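Local atomic coordinates of Dye-decolorizing peroxidase Tfu_3078 (PDB entry 5FW4), a protein that uses a non-covalently bound heme b to oxidise anthraquinone dyes, azo dyes and phenolic compounds with hydrogen peroxide. Residues 106-109 with 110-113. Sequence-based numbering, arbitrary orientation.
Sequences AALR and SWTE
Two successive turns of helix 97-120 meet here through i to i+4 pairs, A107 with W111 and R109 with E113 among them. The helix packs on the N-terminal ferredoxin-like sheet of the DyP fold, away from the heme. A107 and W111 lie on its buried side. CB of A107 sits over one face of the indole, 4.2 Å from the centroid of the six-membered ring, in a CH-pi contact. The indole CG stands beside its own backbone N (chi1 -74°), which brings the ring back toward the preceding turn, where A107 lies over its face. NE1 of W111 gives its hydrogen bond to L203 O, and F184 of the sheet meets the ring edge-to-face.

On the exposed side, R109 and E113 form a long salt bridge, with NH1 of R109 3.8 Å from OE2 of E113. OE2 approaches the guanidinium edge-on, roughly in its plane, while the two flat groups are turned 74° apart. CG of R109, anti to the backbone N (chi1 -167°), comes nearer, 3.2 Å from E113 OE2; the chain then bends at chi3.

Two hydroxyls fold back onto the helix backbone. S110 OG donates to A106 O at 2.9 Å, above the carbonyl plane, and S110 N shares that acceptor. T112 OG1 donates to L108 O, also at 2.9 Å, and T112 N reaches the same oxygen from the opposite face of its carbonyl plane.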
loop_
_atom_site.group_PDB
_atom_site.type_symbol
_atom_site.label_atom_id
_atom_site.label_comp_id
_atom_site.label_asym_id
_atom_site.label_seq_id
_atom_site.Cartn_x
_atom_site.Cartn_y
_atom_site.Cartn_z
ATOM N N ALA A 106 3.439 20.816 22.241
ATOM C CA ALA A 106 3.174 19.447 22.675
ATOM C C ALA A 106 3.418 18.481 21.503
ATOM O O ALA A 106 4.176 17.525 21.622
ATOM C CB ALA A 106 1.739 19.323 23.156
ATOM N N ALA A 107 2.769 18.757 20.377
ATOM C CA ALA A 107 2.885 17.903 19.182
ATOM C C ALA A 107 4.330 17.711 18.869
ATOM O O ALA A 107 4.778 16.588 18.782
ATOM C CB ALA A 107 2.155 18.510 17.997
ATOM N N LEU A 108 5.070 18.809 18.761
ATOM C CA LEU A 108 6.454 18.749 18.247
ATOM C C LEU A 108 7.386 18.053 19.240
ATOM O O LEU A 108 8.241 17.281 18.862
ATOM C CB LEU A 108 6.959 20.150 17.851
ATOM C CG LEU A 108 6.340 20.776 16.596
ATOM C CD1 LEU A 108 6.589 22.269 16.543
ATOM C CD2 LEU A 108 6.902 20.138 15.331
ATOM N N ARG A 109 7.208 18.320 20.534
ATOM C CA ARG A 109 7.954 17.591 21.539
ATOM C C ARG A 109 7.663 16.089 21.499
ATOM O O ARG A 109 8.584 15.273 21.533
ATOM C CB ARG A 109 7.668 18.137 22.952
ATOM C CG ARG A 109 8.675 17.613 23.962
ATOM C CD ARG A 109 8.394 18.140 25.358
ATOM N NE ARG A 109 8.828 19.521 25.554
ATOM C CZ ARG A 109 10.065 19.908 25.889
ATOM N NH1 ARG A 109 11.059 19.037 26.020
ATOM N NH2 ARG A 109 10.319 21.196 26.071
ATOM N N SER A 110 6.400 15.697 21.445
ATOM C CA SER A 110 6.071 14.269 21.514
ATOM C C SER A 110 6.682 13.565 20.310
ATOM O O SER A 110 7.272 12.465 20.389
ATOM C CB SER A 110 4.559 14.062 21.453
ATOM O OG SER A 110 3.887 14.778 22.450
ATOM N N TRP A 111 6.530 14.211 19.170
ATOM C CA TRP A 111 7.052 13.597 17.950
ATOM C C TRP A 111 8.555 13.480 17.983
ATOM O O TRP A 111 9.102 12.429 17.649
ATOM C CB TRP A 111 6.572 14.354 16.696
ATOM C CG TRP A 111 5.121 14.138 16.336
ATOM C CD1 TRP A 111 4.387 12.997 16.495
ATOM C CD2 TRP A 111 4.269 15.066 15.667
ATOM N NE1 TRP A 111 3.111 13.176 16.010
ATOM C CE2 TRP A 111 3.013 14.447 15.508
ATOM C CE3 TRP A 111 4.446 16.372 15.185
ATOM C CZ2 TRP A 111 1.948 15.090 14.915
ATOM C CZ3 TRP A 111 3.375 17.018 14.625
ATOM C CH2 TRP A 111 2.151 16.376 14.471
ATOM N N THR A 112 9.235 14.537 18.380
ATOM C CA THR A 112 10.684 14.519 18.458
ATOM C C THR A 112 11.146 13.393 19.353
ATOM O O THR A 112 12.031 12.628 18.994
ATOM C CB THR A 112 11.269 15.863 18.958
ATOM O OG1 THR A 112 10.971 16.921 18.027
ATOM C CG2 THR A 112 12.800 15.756 19.122
ATOM N N GLU A 113 10.539 13.293 20.524
ATOM C CA GLU A 113 10.953 12.312 21.494
ATOM C C GLU A 113 10.652 10.903 21.025
ATOM O O GLU A 113 11.457 9.997 21.236
ATOM C CB GLU A 113 10.311 12.623 22.865
ATOM C CG GLU A 113 10.806 13.939 23.432
ATOM C CD GLU A 113 10.249 14.281 24.818
ATOM O OE1 GLU A 113 9.513 13.473 25.441
ATOM O OE2 GLU A 113 10.564 15.390 25.285
#